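Local coordinates for protein peptidoglycan N-acetylglucosamine deacetylase (Bacillus cereus, PDB 4L1G) that removes acetyl groups from N-acetylglucosamine residues of cell-wall peptidoglycan, and of soluble chitin substrates, as a zinc-dependent hydrolase of the polysaccharide deacetylase family, at residues 61-66 with 187-192; 125-130 with 161-166; 131-136 with 150-155; 144-149 with 177-182; 219-224 with 254-259. All coordinates share one frame; numbering follows the deposited sequence.

Interaction 1: 61-66 with 187-192; sequences KYAYAF and NFMIVQ
Tyr-64 and Ala-65 pair with Ile-190 and Val-191 as parallel beta-strands, adding strand 64-65 to one edge of a small three-stranded parallel sheet whose other edge is 167-168. Three backbone hydrogen bonds make the ladder: Ile-190 N to Ala-63 O at 3.0 Å, Ala-65 N to Ile-190 O, and Gln-192 N to Ala-65 O at 2.9 Å. Between them lie CA-H...O contacts, the closer being Tyr-64 CA to Ile-190 O at 3.2 Å. Side chains alternate between the two faces of the sheet. On the face of Tyr-64 and Ile-190, the phenol ring crosses the isoleucine and takes Ile-190 CG2 at its edge, 3.6 Å from Tyr-64 CD1. On the face of Ala-65 and Val-191, Met-189 stretches out its straight chain and sets CE 3.9 Å from Ala-65 CB. The ring of Phe-66 runs beside Gln-192, its CD2 meeting Gln-192 CB at 3.6 Å. Helix 177-185 covers the face of Ile-190 through Leu-180, while Phe-260 covers that of Val-191. The polar side-chain bond closes the C-terminal end of the ladder. Gln-192 bends sharply at CG (chi2 -80°), which turns its amide back to the tyrosine, and NE2 also makes a weak bond to Gly-173 O. The amide stands steeply to the phenol ring, yet the hydroxyl lies in the amide plane, with Gln-192 NE2 donating to Tyr-64 OH at 2.9 Å and 170°.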
# COMPACT_ATOMS: atom_id res chain seq x y z
N LYS A 61 21.02 -1.73 1.67
CA LYS A 61 21.41 -1.64 3.07
C LYS A 61 20.27 -1.95 4.04
O LYS A 61 20.50 -2.47 5.13
CB LYS A 61 22.00 -0.25 3.36
CG LYS A 61 22.68 -0.13 4.72
CD LYS A 61 23.45 1.19 4.82
CE LYS A 61 24.04 1.39 6.21
NZ LYS A 61 25.01 0.33 6.58
N TYR A 62 19.05 -1.64 3.63
CA TYR A 62 17.89 -1.80 4.51
C TYR A 62 16.77 -2.61 3.86
O TYR A 62 16.81 -2.91 2.67
CB TYR A 62 17.35 -0.43 4.93
CG TYR A 62 18.40 0.49 5.51
CD1 TYR A 62 18.89 0.29 6.79
CD2 TYR A 62 18.90 1.55 4.77
CE1 TYR A 62 19.85 1.12 7.33
CE2 TYR A 62 19.86 2.40 5.30
CZ TYR A 62 20.33 2.18 6.58
OH TYR A 62 21.29 3.01 7.11
N ALA A 63 15.77 -2.97 4.67
CA ALA A 63 14.56 -3.60 4.15
C ALA A 63 13.72 -2.53 3.46
O ALA A 63 12.86 -1.91 4.08
CB ALA A 63 13.79 -4.26 5.28
N TYR A 64 13.98 -2.33 2.18
CA TYR A 64 13.47 -1.17 1.46
C TYR A 64 13.44 -1.45 -0.04
O TYR A 64 14.45 -1.85 -0.62
CB TYR A 64 14.37 0.03 1.76
CG TYR A 64 13.91 1.37 1.23
CD1 TYR A 64 12.78 1.99 1.75
CD2 TYR A 64 14.63 2.03 0.25
CE1 TYR A 64 12.37 3.22 1.27
CE2 TYR A 64 14.23 3.26 -0.23
CZ TYR A 64 13.10 3.85 0.29
OH TYR A 64 12.69 5.08 -0.19
N ALA A 65 12.29 -1.25 -0.67
CA ALA A 65 12.16 -1.51 -2.10
C ALA A 65 11.10 -0.64 -2.78
O ALA A 65 10.18 -0.14 -2.12
CB ALA A 65 11.87 -2.99 -2.35
N PHE A 66 11.24 -0.47 -4.09
CA PHE A 66 10.28 0.28 -4.89
C PHE A 66 9.41 -0.66 -5.72
O PHE A 66 8.26 -0.35 -6.04
CB PHE A 66 11.01 1.26 -5.81
CG PHE A 66 11.68 2.39 -5.09
CD1 PHE A 66 12.97 2.25 -4.60
CD2 PHE A 66 11.02 3.60 -4.91
CE1 PHE A 66 13.59 3.30 -3.94
CE2 PHE A 66 11.64 4.65 -4.24
CZ PHE A 66 12.93 4.50 -3.76
N ASN A 187 12.43 -5.31 12.36
CA ASN A 187 11.85 -6.35 11.51
C ASN A 187 10.66 -5.88 10.67
O ASN A 187 9.77 -6.66 10.35
CB ASN A 187 11.49 -7.59 12.34
CG ASN A 187 11.46 -8.86 11.51
OD1 ASN A 187 12.13 -8.96 10.48
ND2 ASN A 187 10.68 -9.84 11.96
N PHE A 188 10.65 -4.59 10.34
CA PHE A 188 9.70 -4.06 9.37
C PHE A 188 10.30 -4.15 7.97
O PHE A 188 11.51 -4.32 7.81
CB PHE A 188 9.39 -2.58 9.65
CG PHE A 188 8.48 -2.35 10.82
CD1 PHE A 188 7.12 -2.58 10.72
CD2 PHE A 188 8.99 -1.87 12.02
CE1 PHE A 188 6.28 -2.35 11.79
CE2 PHE A 188 8.15 -1.64 13.10
CZ PHE A 188 6.79 -1.88 12.98
N MET A 189 9.45 -4.03 6.96
CA MET A 189 9.93 -3.74 5.61
C MET A 189 9.18 -2.55 5.04
O MET A 189 7.96 -2.46 5.15
CB MET A 189 9.80 -4.95 4.67
CG MET A 189 10.36 -4.65 3.28
SD MET A 189 10.51 -6.06 2.18
CE MET A 189 11.35 -5.29 0.79
N ILE A 190 9.92 -1.63 4.44
CA ILE A 190 9.32 -0.44 3.86
C ILE A 190 9.25 -0.56 2.35
O ILE A 190 10.26 -0.78 1.69
CB ILE A 190 10.08 0.83 4.28
CG1 ILE A 190 9.93 1.05 5.78
CG2 ILE A 190 9.59 2.03 3.48
CD1 ILE A 190 10.41 2.39 6.26
N VAL A 191 8.05 -0.42 1.80
CA VAL A 191 7.87 -0.50 0.36
C VAL A 191 7.24 0.78 -0.17
O VAL A 191 6.18 1.20 0.29
CB VAL A 191 7.02 -1.72 -0.06
CG1 VAL A 191 6.76 -1.69 -1.56
CG2 VAL A 191 7.72 -3.01 0.34
N GLN A 192 7.91 1.40 -1.13
CA GLN A 192 7.37 2.57 -1.81
C GLN A 192 6.49 2.10 -2.96
O GLN A 192 5.60 1.28 -2.78
CB GLN A 192 8.50 3.47 -2.32
CG GLN A 192 9.51 3.89 -1.25
CD GLN A 192 9.01 5.03 -0.38
OE1 GLN A 192 7.82 5.32 -0.32
NE2 GLN A 192 9.94 5.69 0.31

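Interaction 2: 125-130 with 161-166; sequences GHVIGN and AGYAPK
Ile-128 meets Ala-161, Tyr-163 and Pro-165 where the chain leaves helix 143-161 and turns back over strand 127-130. Strand 127-130, helix 143-161 and strand 167-168 form a beta-alpha-beta crossover of the deacetylase's TIM-barrel-like fold, with the helix in the outer layer and this loop as the return into the second strand. Ala-161, the last residue of the helix, places CB 3.7 Å from Ile-128 CD1, the far end of the isoleucine. Gly-162 then breaks the helix with positive phi. Tyr-163 follows, its CG set between the backbone N and the carbonyl carbon (chi1 65°), and its ring crosses Ile-128 so that the hydroxyl reaches the strand backbone. There Tyr-163 OH accepts the bond from Ile-128 N at 3.0 Å and 163°, the N-H meeting the ring at its edge. A water in the ring plane, close to Tyr-163 OH, donates to His-126 O, so the phenol oxygen has two polar partners, the strand N-H and the water. Lys-264 makes a cation-pi contact with this same ring. Pro-165 returns to the strand, CB and CG against Ile-128 O. Lys-166 N completes the loop's grip through a second water, which accepts weakly from it and donates to Ile-128 O at 2.9 Å; that carbonyl oxygen also lies 3.4 Å from Pro-165 CB.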
# COMPACT_ATOMS: atom_id res chain seq x y z
N GLY A 125 -8.83 -11.70 2.77
CA GLY A 125 -7.57 -12.21 2.26
C GLY A 125 -6.56 -11.18 1.81
O GLY A 125 -5.53 -11.52 1.23
N HIS A 126 -6.84 -9.91 2.08
CA HIS A 126 -5.91 -8.85 1.72
C HIS A 126 -4.90 -8.64 2.83
O HIS A 126 -5.12 -9.06 3.97
CB HIS A 126 -6.66 -7.55 1.43
CG HIS A 126 -7.71 -7.68 0.37
ND1 HIS A 126 -7.40 -7.84 -0.97
CD2 HIS A 126 -9.06 -7.68 0.44
CE1 HIS A 126 -8.52 -7.93 -1.67
NE2 HIS A 126 -9.54 -7.83 -0.84
N VAL A 127 -3.79 -7.98 2.51
CA VAL A 127 -2.76 -7.71 3.49
C VAL A 127 -2.82 -6.25 3.93
O VAL A 127 -3.03 -5.35 3.11
CB VAL A 127 -1.36 -8.06 2.94
CG1 VAL A 127 -0.26 -7.64 3.91
CG2 VAL A 127 -1.27 -9.55 2.64
N ILE A 128 -2.65 -6.02 5.23
CA ILE A 128 -2.69 -4.68 5.80
C ILE A 128 -1.28 -4.17 6.10
O ILE A 128 -0.45 -4.89 6.64
CB ILE A 128 -3.55 -4.65 7.08
CG1 ILE A 128 -5.01 -4.95 6.73
CG2 ILE A 128 -3.43 -3.30 7.78
CD1 ILE A 128 -5.91 -5.06 7.93
N GLY A 129 -1.02 -2.92 5.73
CA GLY A 129 0.26 -2.29 6.02
C GLY A 129 0.10 -1.07 6.92
O GLY A 129 -1.00 -0.54 7.07
N ASN A 130 1.21 -0.64 7.51
CA ASN A 130 1.22 0.51 8.41
C ASN A 130 1.54 1.80 7.66
O ASN A 130 2.61 1.93 7.07
CB ASN A 130 2.26 0.26 9.52
CG ASN A 130 2.19 1.29 10.64
OD1 ASN A 130 1.91 2.47 10.41
ND2 ASN A 130 2.48 0.85 11.86
N ALA A 161 -6.84 -6.41 13.21
CA ALA A 161 -6.54 -7.38 12.16
C ALA A 161 -6.08 -8.73 12.70
O ALA A 161 -6.22 -9.75 12.02
CB ALA A 161 -5.50 -6.82 11.19
N GLY A 162 -5.53 -8.74 13.91
CA GLY A 162 -5.09 -9.97 14.52
C GLY A 162 -3.61 -10.25 14.33
O GLY A 162 -3.13 -11.32 14.69
N TYR A 163 -2.90 -9.29 13.76
CA TYR A 163 -1.45 -9.39 13.61
C TYR A 163 -0.82 -8.01 13.49
O TYR A 163 -1.48 -7.05 13.09
CB TYR A 163 -1.08 -10.26 12.40
CG TYR A 163 -1.49 -9.67 11.06
CD1 TYR A 163 -2.77 -9.87 10.55
CD2 TYR A 163 -0.59 -8.93 10.30
CE1 TYR A 163 -3.14 -9.34 9.33
CE2 TYR A 163 -0.95 -8.40 9.07
CZ TYR A 163 -2.23 -8.61 8.59
OH TYR A 163 -2.60 -8.08 7.37
N ALA A 164 0.46 -7.91 13.85
CA ALA A 164 1.20 -6.67 13.68
C ALA A 164 1.81 -6.62 12.29
O ALA A 164 2.67 -7.44 11.96
CB ALA A 164 2.28 -6.56 14.75
N PRO A 165 1.37 -5.66 11.46
CA PRO A 165 1.81 -5.56 10.06
C PRO A 165 3.32 -5.38 9.92
O PRO A 165 3.92 -4.58 10.63
CB PRO A 165 1.09 -4.30 9.56
CG PRO A 165 -0.10 -4.16 10.46
CD PRO A 165 0.39 -4.62 11.80
N LYS A 166 3.92 -6.12 8.99
CA LYS A 166 5.36 -6.05 8.77
C LYS A 166 5.71 -4.89 7.83
O LYS A 166 6.82 -4.38 7.85
CB LYS A 166 5.88 -7.36 8.18
CG LYS A 166 7.39 -7.43 8.01
CD LYS A 166 7.81 -8.71 7.31
CE LYS A 166 9.32 -8.85 7.26
NZ LYS A 166 9.92 -8.98 8.62
O HOH W 1 -4.74 -8.99 6.53
O HOH W 2 2.09 -6.24 6.57

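Interaction 3: 131-136 with 150-155; sequences HTYSHP and IIKTEE
Thr-132 and Tyr-133, in the loop that follows strand 127-130, run past one side of helix 143-161, with CA of Thr-132 5.1 Å from CA of Ile-150 and CA of Tyr-133 5.3 Å from CA of Thr-153. Lys-152 lies across the Tyr-133 ring. Its chain bends at chi3 (61°) and puts CE over one face, 3.8 Å from the ring centroid and displaced toward the rim on the CG side. The ammonium follows over the same face, with Lys-152 NZ 4.3 Å from the centroid of the Tyr-133 ring, a cation-pi contact. A water weakly bridges Tyr-133 OH and Lys-152 NZ, and the phenol's stronger partner is Glu-112. Thr-153 OG1 comes in at the edge of the ring, 3.4 Å from Tyr-133 CB, but its hydrogen bond goes to Gln-149 O within the helix. Deeper in, Thr-132 CG2 meets Ile-150 CD1 at 4.1 Å. The hydroxyl of Thr-132 turns away from the helix and makes a short bond to His-131 O, in the carbonyl plane and on a lone pair; it also accepts a weak bond from His-135 N. His-131 and His-135 bind the catalytic zinc, together with Asp-81. The helix therefore packs against the outer side of the loop that carries two of the metal's ligands, while Thr-132 ties the backbones of those ligands together, which probably helps to keep both imidazoles at the metal.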
# COMPACT_ATOMS: atom_id res chain seq x y z
N HIS A 131 0.61 2.76 7.68
CA HIS A 131 0.79 4.01 6.95
C HIS A 131 0.93 5.22 7.88
O HIS A 131 0.63 6.35 7.49
CB HIS A 131 -0.38 4.22 5.99
CG HIS A 131 -0.07 5.15 4.85
ND1 HIS A 131 1.08 5.04 4.10
CD2 HIS A 131 -0.77 6.18 4.33
CE1 HIS A 131 1.08 5.98 3.16
NE2 HIS A 131 -0.03 6.69 3.28
N THR A 132 1.42 4.97 9.10
CA THR A 132 1.45 5.94 10.21
C THR A 132 0.06 6.27 10.74
O THR A 132 -0.95 5.83 10.18
CB THR A 132 2.20 7.27 9.89
OG1 THR A 132 1.34 8.14 9.14
CG2 THR A 132 3.50 7.01 9.14
N TYR A 133 0.02 7.05 11.81
CA TYR A 133 -1.22 7.37 12.49
C TYR A 133 -1.97 8.54 11.86
O TYR A 133 -3.14 8.41 11.51
CB TYR A 133 -0.97 7.64 13.97
CG TYR A 133 -2.24 7.95 14.75
CD1 TYR A 133 -3.09 6.93 15.15
CD2 TYR A 133 -2.58 9.26 15.07
CE1 TYR A 133 -4.25 7.21 15.85
CE2 TYR A 133 -3.73 9.54 15.78
CZ TYR A 133 -4.56 8.51 16.16
OH TYR A 133 -5.72 8.79 16.86
N SER A 134 -1.30 9.68 11.72
CA SER A 134 -1.98 10.88 11.24
C SER A 134 -1.36 11.47 9.97
O SER A 134 -1.52 12.66 9.68
CB SER A 134 -2.02 11.95 12.34
OG SER A 134 -0.72 12.26 12.80
N HIS A 135 -0.66 10.63 9.21
CA HIS A 135 -0.11 11.01 7.91
C HIS A 135 0.79 12.26 7.94
O HIS A 135 0.58 13.18 7.15
CB HIS A 135 -1.26 11.23 6.92
CG HIS A 135 -0.88 11.06 5.49
ND1 HIS A 135 -0.47 12.12 4.70
CD2 HIS A 135 -0.85 9.97 4.69
CE1 HIS A 135 -0.21 11.68 3.48
NE2 HIS A 135 -0.43 10.38 3.45
N PRO A 136 1.79 12.30 8.83
CA PRO A 136 2.66 13.48 8.78
C PRO A 136 3.82 13.26 7.81
O PRO A 136 4.09 12.11 7.44
CB PRO A 136 3.19 13.57 10.20
CG PRO A 136 3.30 12.14 10.62
CD PRO A 136 2.16 11.41 9.95
N ILE A 150 4.40 5.07 14.16
CA ILE A 150 4.42 3.68 13.73
C ILE A 150 3.83 2.74 14.78
O ILE A 150 2.94 1.95 14.48
CB ILE A 150 5.85 3.21 13.39
CG1 ILE A 150 6.43 4.07 12.26
CG2 ILE A 150 5.85 1.75 13.00
CD1 ILE A 150 5.60 4.04 10.99
N ILE A 151 4.32 2.85 16.01
CA ILE A 151 3.93 1.94 17.08
C ILE A 151 2.45 2.05 17.46
O ILE A 151 1.76 1.04 17.62
CB ILE A 151 4.82 2.12 18.33
CG1 ILE A 151 6.26 1.71 18.02
CG2 ILE A 151 4.29 1.31 19.51
CD1 ILE A 151 7.24 1.98 19.16
N LYS A 152 1.96 3.28 17.60
CA LYS A 152 0.55 3.52 17.88
C LYS A 152 -0.34 2.91 16.80
O LYS A 152 -1.37 2.32 17.10
CB LYS A 152 0.28 5.01 18.03
CG LYS A 152 -1.18 5.36 18.26
CD LYS A 152 -1.34 6.70 18.96
CE LYS A 152 -0.77 7.84 18.14
NZ LYS A 152 -0.98 9.14 18.83
N THR A 153 0.08 3.04 15.55
CA THR A 153 -0.66 2.48 14.43
C THR A 153 -0.59 0.96 14.45
O THR A 153 -1.58 0.28 14.17
CB THR A 153 -0.13 3.00 13.08
OG1 THR A 153 -0.15 4.43 13.09
CG2 THR A 153 -0.97 2.48 11.92
N GLU A 154 0.58 0.43 14.79
CA GLU A 154 0.78 -1.00 14.86
C GLU A 154 -0.15 -1.64 15.89
O GLU A 154 -0.75 -2.69 15.64
CB GLU A 154 2.24 -1.32 15.19
CG GLU A 154 2.65 -2.77 14.98
CD GLU A 154 3.09 -3.05 13.55
OE1 GLU A 154 3.82 -4.04 13.35
OE2 GLU A 154 2.71 -2.30 12.63
N GLU A 155 -0.27 -1.00 17.06
CA GLU A 155 -1.13 -1.49 18.13
C GLU A 155 -2.59 -1.53 17.70
O GLU A 155 -3.30 -2.49 17.95
CB GLU A 155 -0.98 -0.63 19.38
CG GLU A 155 0.35 -0.77 20.09
CD GLU A 155 0.51 0.23 21.23
OE1 GLU A 155 -0.36 1.11 21.38
OE2 GLU A 155 1.51 0.13 21.97
O HOH W 3 -4.19 9.73 19.41

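Interaction 4: 144-149 with 177-182; sequences DEYRNQ and ENQLKW
Helices 144-149 and 177-182 cross at -41°, their axes 10.9 Å apart at closest approach, with Tyr-146 and Gln-179 nearest each other along the backbones. Tyr-146 fills the space between them. Its CG stands anti to the backbone N (chi1 160°), which sends the ring out to the second helix, and Gln-179 lies along one face of it. Gln-179 CB sits over the ring 3.6 Å from the centroid, a CH-pi contact, and the amide beyond continues across the same face nearly parallel to the phenol. At the far end Tyr-146 OH donates a weak hydrogen bond to Gln-179 O, 2.7 Å away. The amide of Gln-179 is itself fixed by Leu-138 O and Leu-176 N. The two helices are neighbours in the outer layer of the deacetylase's barrel, joined through strand 167-168 and the loop after it. Trp-182, one turn further along helix 177-182, takes both the tyrosine and the arginine on one side of its indole. The Tyr-146 ring meets it obliquely, CE2 being 3.5 Å from Trp-182 CE3, while Arg-147 stretches straight across the indole face. Arg-147 CG lies over the centre of the six-membered ring at 3.7 Å, and the guanidinium beyond it stacks on the pyrrole part, its NE 3.3 Å from Trp-182 CD1. This is an off-centre cation-pi contact in which the planes tilt by 26°. A long, weak ion pair to Glu-143 gives Arg-147 NE an acidic neighbour on its own helix.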
# COMPACT_ATOMS: atom_id res chain seq x y z
N ASP A 144 11.34 10.27 18.05
CA ASP A 144 10.29 9.94 19.01
C ASP A 144 8.91 9.99 18.37
O ASP A 144 8.09 9.10 18.58
CB ASP A 144 10.33 10.86 20.23
CG ASP A 144 11.53 10.60 21.11
OD1 ASP A 144 11.87 11.48 21.93
OD2 ASP A 144 12.14 9.52 20.99
N GLU A 145 8.65 11.04 17.60
CA GLU A 145 7.37 11.18 16.91
C GLU A 145 7.20 10.12 15.83
O GLU A 145 6.12 9.53 15.71
CB GLU A 145 7.24 12.58 16.30
CG GLU A 145 6.04 12.76 15.38
CD GLU A 145 4.70 12.70 16.10
OE1 GLU A 145 3.66 12.73 15.41
OE2 GLU A 145 4.68 12.64 17.35
N TYR A 146 8.25 9.88 15.06
CA TYR A 146 8.24 8.84 14.04
C TYR A 146 7.90 7.47 14.62
O TYR A 146 7.00 6.79 14.15
CB TYR A 146 9.59 8.79 13.33
CG TYR A 146 9.87 7.49 12.60
CD1 TYR A 146 9.18 7.16 11.44
CD2 TYR A 146 10.83 6.61 13.07
CE1 TYR A 146 9.44 5.98 10.77
CE2 TYR A 146 11.09 5.42 12.41
CZ TYR A 146 10.40 5.11 11.26
OH TYR A 146 10.66 3.94 10.60
N ARG A 147 8.64 7.08 15.66
CA ARG A 147 8.42 5.80 16.31
C ARG A 147 7.03 5.72 16.95
O ARG A 147 6.38 4.67 16.90
CB ARG A 147 9.52 5.53 17.34
CG ARG A 147 10.88 5.33 16.70
CD ARG A 147 12.01 5.31 17.71
NE ARG A 147 13.31 5.17 17.04
CZ ARG A 147 14.48 5.25 17.66
NH1 ARG A 147 14.54 5.48 18.96
NH2 ARG A 147 15.61 5.10 16.97
N ASN A 148 6.57 6.83 17.51
CA ASN A 148 5.23 6.90 18.07
C ASN A 148 4.15 6.70 17.00
O ASN A 148 3.18 5.99 17.23
CB ASN A 148 5.02 8.24 18.78
CG ASN A 148 3.73 8.27 19.59
OD1 ASN A 148 3.36 7.28 20.23
ND2 ASN A 148 3.04 9.40 19.56
N GLN A 149 4.34 7.34 15.85
CA GLN A 149 3.41 7.21 14.73
C GLN A 149 3.27 5.75 14.29
O GLN A 149 2.16 5.26 14.09
CB GLN A 149 3.87 8.05 13.54
CG GLN A 149 3.68 9.56 13.71
CD GLN A 149 2.26 10.01 13.42
OE1 GLN A 149 1.53 9.36 12.66
NE2 GLN A 149 1.87 11.13 14.01
N GLU A 177 17.05 8.18 6.71
CA GLU A 177 17.85 6.97 6.81
C GLU A 177 17.78 6.32 8.19
O GLU A 177 17.66 5.10 8.30
CB GLU A 177 19.31 7.23 6.42
CG GLU A 177 20.15 5.96 6.39
CD GLU A 177 21.54 6.17 5.81
OE1 GLU A 177 21.78 7.24 5.20
OE2 GLU A 177 22.39 5.27 5.95
N ASN A 178 17.85 7.13 9.24
CA ASN A 178 17.78 6.62 10.61
C ASN A 178 16.42 6.01 10.92
O ASN A 178 16.31 5.07 11.69
CB ASN A 178 18.13 7.71 11.62
CG ASN A 178 19.61 7.99 11.68
OD1 ASN A 178 20.43 7.13 11.38
ND2 ASN A 178 19.97 9.22 12.06
N GLN A 179 15.38 6.57 10.30
CA GLN A 179 14.03 6.04 10.44
C GLN A 179 13.96 4.68 9.76
O GLN A 179 13.37 3.74 10.29
CB GLN A 179 13.02 7.00 9.81
CG GLN A 179 12.95 8.35 10.49
CD GLN A 179 12.09 9.34 9.72
OE1 GLN A 179 11.81 9.14 8.54
NE2 GLN A 179 11.67 10.41 10.39
N LEU A 180 14.57 4.59 8.58
CA LEU A 180 14.61 3.35 7.82
C LEU A 180 15.47 2.32 8.54
O LEU A 180 15.16 1.13 8.54
CB LEU A 180 15.14 3.62 6.42
CG LEU A 180 15.20 2.47 5.42
CD1 LEU A 180 13.86 1.76 5.32
CD2 LEU A 180 15.62 3.00 4.06
N LYS A 181 16.54 2.79 9.16
CA LYS A 181 17.44 1.92 9.92
C LYS A 181 16.73 1.30 11.12
O LYS A 181 16.86 0.10 11.37
CB LYS A 181 18.68 2.70 10.37
CG LYS A 181 19.63 1.92 11.26
CD LYS A 181 20.89 2.72 11.54
CE LYS A 181 21.75 2.07 12.61
NZ LYS A 181 21.11 2.08 13.96
N TRP A 182 15.98 2.12 11.85
CA TRP A 182 15.21 1.64 12.99
C TRP A 182 14.16 0.61 12.56
O TRP A 182 14.01 -0.43 13.20
CB TRP A 182 14.53 2.81 13.71
CG TRP A 182 13.70 2.38 14.89
CD1 TRP A 182 14.14 2.10 16.15
CD2 TRP A 182 12.28 2.20 14.92
NE1 TRP A 182 13.09 1.75 16.96
CE2 TRP A 182 11.93 1.80 16.23
CE3 TRP A 182 11.26 2.32 13.96
CZ2 TRP A 182 10.62 1.54 16.60
CZ3 TRP A 182 9.96 2.06 14.33
CH2 TRP A 182 9.65 1.67 15.65

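Interaction 5: 219-224 with 254-259; sequences GSVILQ and VTLPSM
Val-221 and Met-259 make the close part of this contact, between the start of strand 221-225 in the barrel sheet and the short helix 256-259 near the chain's C-terminus. Val-221 CG2 lies 3.7 Å from Met-259 SD, the two side chains crossing at an angle. Met-259 extends straight from the helix and then bends at its last torsion (chi3 -73°), which carries the methyl past the valine to the backbone at the start of the strand. There Met-259 CE is 3.7 Å from Gly-219 O and 3.9 Å from Ser-220 O. Gly-219 has positive phi, and its turn leads into the strand. The other side of the contact is looser. Leu-256 offers only CD2 to Val-221 CG2, at 4.3 Å, and its side chain also reaches Phe-105 of strand 103-106. The looser side is buried too, as are all five touching residues. Thr-255 occupies the N-cap position, and Leu-256 N donates to Thr-103 OG1, tying the first turn to strand 103-106. The contact itself consists of one thioether and aliphatic groups, with carbonyl oxygens met by the end of the methionine; shape and burial, rather than directed bonds, join the last helix to the strand.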
# COMPACT_ATOMS: atom_id res chain seq x y z
N GLY A 219 7.00 -7.08 -11.58
CA GLY A 219 7.54 -6.55 -10.34
C GLY A 219 7.00 -5.19 -9.95
O GLY A 219 7.30 -4.69 -8.87
N SER A 220 6.19 -4.59 -10.81
CA SER A 220 5.64 -3.26 -10.56
C SER A 220 4.76 -3.19 -9.31
O SER A 220 3.90 -4.04 -9.09
CB SER A 220 4.84 -2.76 -11.78
OG SER A 220 5.69 -2.47 -12.87
N VAL A 221 5.00 -2.16 -8.50
CA VAL A 221 4.12 -1.86 -7.38
C VAL A 221 3.32 -0.60 -7.71
O VAL A 221 3.88 0.48 -7.86
CB VAL A 221 4.91 -1.66 -6.07
CG1 VAL A 221 3.98 -1.21 -4.95
CG2 VAL A 221 5.63 -2.95 -5.69
N ILE A 222 2.01 -0.77 -7.83
CA ILE A 222 1.12 0.31 -8.25
C ILE A 222 0.56 1.06 -7.05
O ILE A 222 0.22 0.44 -6.03
CB ILE A 222 -0.02 -0.26 -9.12
CG1 ILE A 222 0.55 -1.07 -10.29
CG2 ILE A 222 -0.93 0.86 -9.63
CD1 ILE A 222 -0.47 -1.94 -10.99
N LEU A 223 0.46 2.38 -7.16
CA LEU A 223 -0.07 3.20 -6.07
C LEU A 223 -1.44 3.80 -6.38
O LEU A 223 -1.60 4.56 -7.33
CB LEU A 223 0.90 4.33 -5.71
CG LEU A 223 0.36 5.35 -4.70
CD1 LEU A 223 0.21 4.72 -3.32
CD2 LEU A 223 1.24 6.59 -4.62
N GLN A 224 -2.43 3.44 -5.57
CA GLN A 224 -3.74 4.07 -5.60
C GLN A 224 -4.14 4.51 -4.19
O GLN A 224 -3.46 4.17 -3.22
CB GLN A 224 -4.78 3.13 -6.20
CG GLN A 224 -4.67 2.99 -7.71
CD GLN A 224 -5.57 1.90 -8.25
OE1 GLN A 224 -5.28 0.72 -8.12
NE2 GLN A 224 -6.68 2.30 -8.87
N VAL A 254 -0.48 -10.04 -6.93
CA VAL A 254 -0.06 -10.62 -5.66
C VAL A 254 -0.04 -9.56 -4.55
O VAL A 254 -0.17 -8.37 -4.81
CB VAL A 254 1.34 -11.25 -5.76
CG1 VAL A 254 1.36 -12.37 -6.80
CG2 VAL A 254 2.38 -10.19 -6.08
N THR A 255 0.12 -10.02 -3.31
CA THR A 255 0.30 -9.12 -2.18
C THR A 255 1.79 -8.85 -1.99
O THR A 255 2.62 -9.56 -2.56
CB THR A 255 -0.25 -9.73 -0.89
OG1 THR A 255 0.49 -10.91 -0.56
CG2 THR A 255 -1.72 -10.10 -1.05
N LEU A 256 2.11 -7.84 -1.20
CA LEU A 256 3.51 -7.50 -0.95
C LEU A 256 4.33 -8.61 -0.27
O LEU A 256 5.44 -8.90 -0.71
CB LEU A 256 3.64 -6.17 -0.20
CG LEU A 256 3.23 -4.94 -1.01
CD1 LEU A 256 3.61 -3.66 -0.27
CD2 LEU A 256 3.84 -4.97 -2.40
N PRO A 257 3.79 -9.23 0.80
CA PRO A 257 4.56 -10.32 1.41
C PRO A 257 4.84 -11.46 0.43
O PRO A 257 5.88 -12.11 0.53
CB PRO A 257 3.66 -10.81 2.56
CG PRO A 257 2.32 -10.19 2.31
CD PRO A 257 2.59 -8.91 1.60
N SER A 258 3.92 -11.68 -0.51
CA SER A 258 4.13 -12.67 -1.55
C SER A 258 5.22 -12.21 -2.52
O SER A 258 6.12 -12.97 -2.86
CB SER A 258 2.83 -12.95 -2.30
OG SER A 258 3.06 -13.79 -3.41
N MET A 259 5.12 -10.96 -2.95
CA MET A 259 6.09 -10.40 -3.89
C MET A 259 7.50 -10.39 -3.33
O MET A 259 8.47 -10.68 -4.03
CB MET A 259 5.67 -8.99 -4.31
CG MET A 259 6.77 -8.20 -5.02
SD MET A 259 6.21 -6.62 -5.68
CE MET A 259 5.22 -7.17 -7.08

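How the interactions relate
Interactions 2 and 5 lie deepest: both reach the barrel sheet, and Val-127 packs on Thr-255 and Pro-257. Interaction 5 has apolar side chains and no hydrogen bond between its segments, whereas interaction 2 adds a tyrosine hydroxyl and waters. Interactions 3 and 4 share helix 143-161 further out, where cations lie over aromatic faces; Gln-149, from 144-149, accepts from Tyr-133 N and Ser-134 N. Asn-130 joins 2 to 3 through Ile-150 O. Interaction 1, only partly buried at the edge of the small sheet, alone pairs strands and relies on backbone bonds. It meets interaction 4 through Tyr-62 OH and Glu-177, interaction 2 through Met-189 N and Lys-166 O, and interaction 5 through Val-191 and Leu-256.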